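Side-chain contacts in histidinol-phosphatase (Bordetella pertussis, PDB 3FVV), which probably catalyses the magnesium-dependent dephosphorylation of L-histidinol phosphate to L-histidinol, a late step of histidine biosynthesis, as a member of the HAD-like hydrolase superfamily: residues F9-H13 against T14-L18; V162-N165 against Q166-G170; V191-L194 against E195-R199. All coordinates share one frame; numbering follows the deposited sequence.

Contact 1. Residues F9-H13 against T14-L18; sequences FDLDH and TLLPL. With SO4 (sulfate ion), chain C.
The signature DxD loop of the HAD-like hydrolases, here Asp10-Leu11-Asp12, leaves its strand and turns back at once, with Thr14 OG1 donating to Asp10 OD2 over 2.8 Å. The hydroxyl uses the anti lone pair of OD2, the one turned away from OD1, and the two side chains cross at about a right angle. OD1 is left to face the bound sulfate and Lys160 NZ, with which it forms a salt bridge. With CG anti to the backbone N (chi1 -176°), the Asp10 carboxylate extends toward the anion, which is probably from the crystallisation liquor and occupies a place consistent with that of a substrate phosphate. Sulfate O1 accepts from Leu11 N and, almost straight, from Asp12 N at 3.0 Å (174° at the hydrogen).

Leu11 O is the main acceptor of the turn, taking three N-H groups: Leu15 N at 2.9 Å, Leu16 N at 3.3 Å, and Thr14 N, which comes from above the carbonyl plane. His13 N makes two weak bonds, to Leu16 O and Leu18 O, while one face of the imidazole rests on Leu18 C. Apolar branches also meet: Leu11 CD1 lies 3.6 Å from Leu16 CD1, and Leu15 CD1 reaches Phe9 CB at 3.8 Å.

Leu15 also lies on Ala97, Val100 and Val101 of helix 95-106, and Leu11 on Leu113 and Thr115 of strand 110-115. The loop runs from central strand 5-9 to helix 20-30, and Asp12 OD1, hydrogen-bonded to Ser20 OG, ties it to the first residue of that helix.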
loop_
_atom_site.group_PDB
_atom_site.type_symbol
_atom_site.label_atom_id
_atom_site.label_comp_id
_atom_site.label_asym_id
_atom_site.label_seq_id
_atom_site.Cartn_x
_atom_site.Cartn_y
_atom_site.Cartn_z
ATOM N N PHE A 9 6.758 1.012 -6.100
ATOM C CA PHE A 9 6.856 1.495 -4.748
ATOM C C PHE A 9 5.842 0.879 -3.815
ATOM O O PHE A 9 4.656 0.954 -4.047
ATOM C CB PHE A 9 6.695 3.004 -4.765
ATOM C CG PHE A 9 7.612 3.673 -5.691
ATOM C CD1 PHE A 9 8.908 3.963 -5.303
ATOM C CD2 PHE A 9 7.204 3.980 -6.970
ATOM C CE1 PHE A 9 9.767 4.572 -6.158
ATOM C CE2 PHE A 9 8.049 4.612 -7.853
ATOM C CZ PHE A 9 9.332 4.941 -7.439
ATOM N N ASP A 10 6.327 0.301 -2.737
ATOM C CA ASP A 10 5.490 0.018 -1.561
ATOM C C ASP A 10 5.034 1.353 -0.939
ATOM O O ASP A 10 5.676 2.371 -1.111
ATOM C CB ASP A 10 6.325 -0.798 -0.548
ATOM C CG ASP A 10 5.498 -1.238 0.692
ATOM O OD1 ASP A 10 4.401 -1.852 0.478
ATOM O OD2 ASP A 10 5.912 -0.952 1.842
ATOM N N LEU A 11 3.923 1.376 -0.214
ATOM C CA LEU A 11 3.467 2.602 0.433
ATOM C C LEU A 11 3.771 2.675 1.940
ATOM O O LEU A 11 4.576 3.514 2.373
ATOM C CB LEU A 11 1.964 2.810 0.230
ATOM C CG LEU A 11 1.365 4.059 0.867
ATOM C CD1 LEU A 11 1.972 5.271 0.267
ATOM C CD2 LEU A 11 -0.234 4.096 0.711
ATOM N N ASP A 12 3.159 1.800 2.729
ATOM C CA ASP A 12 3.150 2.003 4.180
ATOM C C ASP A 12 4.516 1.756 4.749
ATOM O O ASP A 12 5.057 0.696 4.563
ATOM C CB ASP A 12 2.069 1.144 4.844
ATOM C CG ASP A 12 0.666 1.473 4.313
ATOM O OD1 ASP A 12 0.290 2.653 4.228
ATOM O OD2 ASP A 12 -0.058 0.565 3.907
ATOM N N HIS A 13 5.083 2.786 5.384
ATOM C CA HIS A 13 6.428 2.751 5.986
ATOM C C HIS A 13 7.529 2.796 4.961
ATOM O O HIS A 13 8.685 2.785 5.321
ATOM C CB HIS A 13 6.609 1.539 6.880
ATOM C CG HIS A 13 5.643 1.521 8.015
ATOM N ND1 HIS A 13 5.669 2.467 9.010
ATOM C CD2 HIS A 13 4.588 0.720 8.282
ATOM C CE1 HIS A 13 4.691 2.231 9.865
ATOM N NE2 HIS A 13 4.021 1.173 9.450
ATOM N N THR A 14 7.186 2.874 3.684
ATOM C CA THR A 14 8.185 3.025 2.610
ATOM C C THR A 14 8.118 4.455 2.116
ATOM O O THR A 14 9.058 5.191 2.259
ATOM C CB THR A 14 7.881 2.036 1.443
ATOM O OG1 THR A 14 8.113 0.709 1.919
ATOM C CG2 THR A 14 8.766 2.308 0.196
ATOM N N LEU A 15 6.984 4.856 1.547
ATOM C CA LEU A 15 6.832 6.235 1.091
ATOM C C LEU A 15 6.222 7.119 2.169
ATOM O O LEU A 15 6.403 8.311 2.113
ATOM C CB LEU A 15 6.052 6.299 -0.226
ATOM C CG LEU A 15 6.733 5.790 -1.518
ATOM C CD1 LEU A 15 5.840 6.091 -2.700
ATOM C CD2 LEU A 15 8.135 6.418 -1.708
ATOM N N LEU A 16 5.539 6.538 3.183
ATOM C CA LEU A 16 4.944 7.314 4.257
ATOM C C LEU A 16 5.473 6.769 5.593
ATOM O O LEU A 16 5.658 5.559 5.735
ATOM C CB LEU A 16 3.414 7.228 4.239
ATOM C CG LEU A 16 2.657 7.697 3.004
ATOM C CD1 LEU A 16 1.192 7.284 3.181
ATOM C CD2 LEU A 16 2.834 9.150 2.864
ATOM N N PRO A 17 5.734 7.660 6.563
ATOM C CA PRO A 17 6.265 7.228 7.841
ATOM C C PRO A 17 5.139 6.727 8.733
ATOM O O PRO A 17 5.181 6.915 9.893
ATOM C CB PRO A 17 6.890 8.510 8.411
ATOM C CG PRO A 17 6.103 9.617 7.807
ATOM C CD PRO A 17 5.689 9.131 6.453
ATOM N N LEU A 18 4.148 6.056 8.173
ATOM C CA LEU A 18 3.065 5.543 8.954
ATOM C C LEU A 18 2.408 4.403 8.152
ATOM O O LEU A 18 2.749 4.142 6.980
ATOM C CB LEU A 18 2.090 6.686 9.281
ATOM C CG LEU A 18 1.597 7.597 8.113
ATOM C CD1 LEU A 18 0.503 6.907 7.333
ATOM C CD2 LEU A 18 1.159 9.015 8.558
HETATM S S SO4 C . 1.781 -1.880 2.204
HETATM O O1 SO4 C . 1.978 -0.586 1.448
HETATM O O2 SO4 C . 1.525 -3.070 1.304
HETATM O O3 SO4 C . 2.938 -1.988 3.079
HETATM O O4 SO4 C . 0.594 -1.803 3.070
#

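Contact 2. Residues V162-N165 against Q166-G170; sequences VRVN and QWLAG
Four consecutive carbonyls, those of Val162, Arg163, Val164 and Asn165, are each paired with the N-H four residues on. Gln166 N lies 2.8 Å from Val162 O, nearly along the C=O axis. Trp167 N reaches Arg163 O over 2.9 Å, Leu168 N reaches Val164 O over 3.1 Å, and Ala169 N completes the set on Asn165 O. Within the later residues, Gly170 N is bonded to Gln166 O, so the pattern continues to the end of the helix.

On the exposed side, Gln166 runs back alongside Val162, the two side chains pointing the same way. Its CG stands beside the backbone N (chi1 -62°), which brings that methylene to 3.2 Å from Val162 O, and the extended remainder lays the amide carbon CD 3.7 Å from Val162 CG1. The amide oxygen OE1 also meets Arg163 CD by van der Waals contact. Bends at chi2 and chi3 turn the Arg163 guanidinium elsewhere: NH1 donates to the carbonyls of Ala136 and Thr153, whereas NH2 has a long, weak ion pair with Asp138.

The inner side is apolar. Val164 and Leu168 lie side by side, CG1 to CD1 at 4.0 Å, while the Trp167 indole presents its edge to Val164 O, with CE3 3.7 Å from that oxygen. Trp167 also meets the His133 ring, the planes about 55° apart.

Val164, Trp167 and Leu168 pack on strands 5-9 and 110-115, with Ile135 of strand 133-142 touching the first two. An amphipathic alpha-helix laid against parallel strands in this way belongs to the Rossmann-like alpha/beta core of the HAD fold.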
loop_
_atom_site.group_PDB
_atom_site.type_symbol
_atom_site.label_atom_id
_atom_site.label_comp_id
_atom_site.label_asym_id
_atom_site.label_seq_id
_atom_site.Cartn_x
_atom_site.Cartn_y
_atom_site.Cartn_z
ATOM N N VAL A 162 1.667 -11.538 -8.470
ATOM C CA VAL A 162 0.563 -11.826 -9.382
ATOM C C VAL A 162 -0.057 -10.504 -9.944
ATOM O O VAL A 162 -0.152 -10.302 -11.156
ATOM C CB VAL A 162 -0.502 -12.721 -8.644
ATOM C CG1 VAL A 162 -1.781 -12.966 -9.474
ATOM C CG2 VAL A 162 0.133 -14.050 -8.254
ATOM N N ARG A 163 -0.393 -9.566 -9.051
ATOM C CA ARG A 163 -1.067 -8.363 -9.475
ATOM C C ARG A 163 -0.197 -7.518 -10.399
ATOM O O ARG A 163 -0.671 -6.970 -11.358
ATOM C CB ARG A 163 -1.535 -7.546 -8.241
ATOM C CG ARG A 163 -2.686 -8.191 -7.539
ATOM C CD ARG A 163 -4.021 -8.034 -8.379
ATOM N NE ARG A 163 -4.237 -6.618 -8.671
ATOM C CZ ARG A 163 -4.771 -5.736 -7.818
ATOM N NH1 ARG A 163 -5.168 -6.106 -6.630
ATOM N NH2 ARG A 163 -4.862 -4.450 -8.132
ATOM N N VAL A 164 1.091 -7.431 -10.110
ATOM C CA VAL A 164 1.983 -6.664 -10.933
ATOM C C VAL A 164 2.038 -7.332 -12.314
ATOM O O VAL A 164 2.004 -6.643 -13.350
ATOM C CB VAL A 164 3.392 -6.591 -10.295
ATOM C CG1 VAL A 164 4.361 -6.095 -11.305
ATOM C CG2 VAL A 164 3.387 -5.652 -9.035
ATOM N N ASN A 165 2.153 -8.664 -12.368
ATOM C CA ASN A 165 2.255 -9.326 -13.703
ATOM C C ASN A 165 0.926 -9.176 -14.498
ATOM O O ASN A 165 0.931 -8.870 -15.727
ATOM C CB ASN A 165 2.744 -10.767 -13.599
ATOM C CG ASN A 165 4.213 -10.874 -13.129
ATOM O OD1 ASN A 165 4.560 -11.727 -12.270
ATOM N ND2 ASN A 165 5.063 -10.030 -13.675
ATOM N N GLN A 166 -0.202 -9.270 -13.791
ATOM C CA GLN A 166 -1.498 -9.066 -14.454
ATOM C C GLN A 166 -1.611 -7.659 -14.991
ATOM O O GLN A 166 -2.042 -7.489 -16.102
ATOM C CB GLN A 166 -2.665 -9.398 -13.546
ATOM C CG GLN A 166 -2.653 -10.827 -13.140
ATOM C CD GLN A 166 -3.692 -11.199 -12.131
ATOM O OE1 GLN A 166 -3.971 -10.464 -11.169
ATOM N NE2 GLN A 166 -4.243 -12.417 -12.302
ATOM N N TRP A 167 -1.187 -6.647 -14.216
ATOM C CA TRP A 167 -1.255 -5.264 -14.680
ATOM C C TRP A 167 -0.393 -4.985 -15.938
ATOM O O TRP A 167 -0.847 -4.373 -16.899
ATOM C CB TRP A 167 -0.915 -4.336 -13.512
ATOM C CG TRP A 167 -0.511 -2.994 -13.871
ATOM C CD1 TRP A 167 -1.293 -2.004 -14.365
ATOM C CD2 TRP A 167 0.792 -2.459 -13.744
ATOM N NE1 TRP A 167 -0.538 -0.860 -14.565
ATOM C CE2 TRP A 167 0.746 -1.119 -14.189
ATOM C CE3 TRP A 167 2.007 -2.984 -13.326
ATOM C CZ2 TRP A 167 1.860 -0.307 -14.230
ATOM C CZ3 TRP A 167 3.118 -2.155 -13.347
ATOM C CH2 TRP A 167 3.032 -0.839 -13.813
ATOM N N LEU A 168 0.835 -5.449 -15.940
ATOM C CA LEU A 168 1.687 -5.238 -17.083
ATOM C C LEU A 168 1.051 -5.863 -18.342
ATOM O O LEU A 168 1.028 -5.251 -19.421
ATOM C CB LEU A 168 3.086 -5.827 -16.825
ATOM C CG LEU A 168 3.896 -5.056 -15.782
ATOM C CD1 LEU A 168 5.082 -5.866 -15.265
ATOM C CD2 LEU A 168 4.340 -3.656 -16.287
ATOM N N ALA A 169 0.514 -7.069 -18.214
ATOM C CA ALA A 169 -0.059 -7.757 -19.391
ATOM C C ALA A 169 -1.280 -6.969 -19.921
ATOM O O ALA A 169 -1.452 -6.775 -21.119
ATOM C CB ALA A 169 -0.432 -9.164 -19.015
ATOM N N GLY A 170 -2.127 -6.502 -19.016
ATOM C CA GLY A 170 -3.169 -5.531 -19.381
ATOM C C GLY A 170 -2.686 -4.336 -20.234
ATOM O O GLY A 170 -3.402 -3.823 -21.067
#

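Contact 3. Residues V191-L194 against E195-R199; sequences VPLL and EAVTR
Glu195 folds back over Val191, its side chain crossing that of the valine at a slant, and the carboxylate comes down on a methyl: OE2 lies 3.3 Å from Val191 CG1 and CD 3.5 Å. The chain is extended beyond CG, and its CG, anti to the carbonyl carbon (chi1 -81°), passes 3.4 Å from Val191 O. That same carbonyl is the acceptor for Glu195 N at 2.8 Å, a regular helical bond, so the N-H is bonded to the oxygen that the aliphatic stem passes. The charged end has its strong partner in Arg216, whose NH1 forms a salt bridge with OE2 and probably favours the ionised carboxylate.

At the next residue the bonding changes. Ala196 N approaches Leu193 O from well above the carbonyl plane, at 3.1 Å and three residues' spacing, and Val197 N adds a weak bond to the same oxygen. A water lies between Leu194 O and Val197 O, 2.6 Å from the latter and within hydrogen-bonding distance of both, and so joins the last turn to the loop that leaves it. Val197 CG2, lying between the backbone N and the carbonyl carbon, comes within 3.4 Å of Leu194 O. On the inner side, Leu193 CD1 touches Ala196 CB at 4.1 Å and, more loosely, Val197 CG1.

Outside this shell, Leu193 and Leu194 rest on Phe183 of strand 180-185 and Val197 on Ser181, while Pro192 and Leu193 meet Val161 of helix 158-170. Thr198 OG1 is hydrogen-bonded to Glu180 OE1 and Thr198 N to Ser181 OG, just before Arg199 begins the next strand.

Short helix 191-196 is thus the connection of a beta-alpha-beta crossover between parallel strands 180-185 and 199-203, a repeating element of the Rossmann-like HAD core.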
loop_
_atom_site.group_PDB
_atom_site.type_symbol
_atom_site.label_atom_id
_atom_site.label_comp_id
_atom_site.label_asym_id
_atom_site.label_seq_id
_atom_site.Cartn_x
_atom_site.Cartn_y
_atom_site.Cartn_z
ATOM N N VAL A 191 9.329 -9.740 0.342
ATOM C CA VAL A 191 10.428 -10.495 -0.279
ATOM C C VAL A 191 9.964 -11.095 -1.634
ATOM O O VAL A 191 10.702 -11.101 -2.600
ATOM C CB VAL A 191 10.967 -11.574 0.714
ATOM C CG1 VAL A 191 11.926 -12.689 -0.007
ATOM C CG2 VAL A 191 11.623 -10.884 1.968
ATOM N N PRO A 192 8.702 -11.549 -1.738
ATOM C CA PRO A 192 8.315 -12.080 -3.044
ATOM C C PRO A 192 8.495 -11.139 -4.208
ATOM O O PRO A 192 9.196 -11.500 -5.183
ATOM C CB PRO A 192 6.850 -12.463 -2.842
ATOM C CG PRO A 192 6.799 -12.927 -1.431
ATOM C CD PRO A 192 7.763 -11.989 -0.684
ATOM N N LEU A 193 7.975 -9.904 -4.106
ATOM C CA LEU A 193 8.179 -8.951 -5.194
ATOM C C LEU A 193 9.650 -8.428 -5.248
ATOM O O LEU A 193 10.183 -8.141 -6.328
ATOM C CB LEU A 193 7.185 -7.784 -5.122
ATOM C CG LEU A 193 7.223 -6.826 -6.304
ATOM C CD1 LEU A 193 7.168 -7.585 -7.615
ATOM C CD2 LEU A 193 6.083 -5.859 -6.202
ATOM N N LEU A 194 10.295 -8.309 -4.098
ATOM C CA LEU A 194 11.654 -7.853 -4.079
ATOM C C LEU A 194 12.524 -8.851 -4.868
ATOM O O LEU A 194 13.416 -8.450 -5.618
ATOM C CB LEU A 194 12.158 -7.648 -2.661
ATOM C CG LEU A 194 11.720 -6.420 -1.867
ATOM C CD1 LEU A 194 12.118 -6.573 -0.433
ATOM C CD2 LEU A 194 12.325 -5.124 -2.468
ATOM N N GLU A 195 12.203 -10.136 -4.756
ATOM C CA GLU A 195 12.935 -11.204 -5.472
ATOM C C GLU A 195 12.665 -11.248 -6.960
ATOM O O GLU A 195 13.462 -11.749 -7.716
ATOM C CB GLU A 195 12.620 -12.557 -4.820
ATOM C CG GLU A 195 13.458 -12.794 -3.580
ATOM C CD GLU A 195 13.178 -14.130 -2.913
ATOM O OE1 GLU A 195 12.189 -14.804 -3.304
ATOM O OE2 GLU A 195 13.937 -14.497 -1.979
ATOM N N ALA A 196 11.546 -10.691 -7.382
ATOM C CA ALA A 196 11.080 -10.776 -8.766
ATOM C C ALA A 196 11.717 -9.719 -9.688
ATOM O O ALA A 196 11.836 -9.951 -10.887
ATOM C CB ALA A 196 9.560 -10.668 -8.812
ATOM N N VAL A 197 12.115 -8.569 -9.141
ATOM C CA VAL A 197 12.560 -7.462 -9.973
ATOM C C VAL A 197 14.065 -7.539 -10.114
ATOM O O VAL A 197 14.694 -8.300 -9.412
ATOM C CB VAL A 197 12.179 -6.099 -9.323
ATOM C CG1 VAL A 197 10.690 -5.892 -9.389
ATOM C CG2 VAL A 197 12.689 -6.025 -7.889
ATOM N N THR A 198 14.674 -6.705 -10.935
ATOM C CA THR A 198 16.146 -6.744 -10.977
ATOM C C THR A 198 16.807 -5.854 -9.944
ATOM O O THR A 198 17.949 -6.130 -9.612
ATOM C CB THR A 198 16.714 -6.372 -12.337
ATOM O OG1 THR A 198 16.318 -5.021 -12.605
ATOM C CG2 THR A 198 16.153 -7.357 -13.455
ATOM N N ARG A 199 16.140 -4.803 -9.435
ATOM C CA ARG A 199 16.766 -3.933 -8.446
ATOM C C ARG A 199 15.912 -3.728 -7.193
ATOM O O ARG A 199 15.234 -2.702 -7.031
ATOM C CB ARG A 199 17.062 -2.580 -9.049
ATOM C CG ARG A 199 17.726 -2.623 -10.373
ATOM C CD ARG A 199 19.218 -2.314 -10.282
ATOM N NE ARG A 199 19.519 -1.177 -11.169
ATOM C CZ ARG A 199 20.423 -1.148 -12.143
ATOM N NH1 ARG A 199 21.202 -2.199 -12.395
ATOM N NH2 ARG A 199 20.564 -0.025 -12.847
HETATM O O HOH W 1 15.605 -9.183 -7.162
#

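How the contacts relate
From the N terminus the three contacts follow in series, none enclosing or crossing another. Only contact 1 closes a loop, the turn after strand 5-9; contacts 2 and 3 join residues mostly three or four apart, contact 2 along helix 158-170 and contact 3 where helix 191-196 ends and leads into strand 199-203. Contacts 2 and 3 touch directly, Val164 CG2 packing 3.9 Å from Leu193 CD2. Contact 1 touches neither, its nearest atoms being about 8 Å from contact 2 and 7 Å from contact 3. The parallel part of the mixed central sheet joins them: residues 162-170 pack on strand 5-9, which pairs with strand 180-185, on which Leu193, Leu194 and Val197 pack.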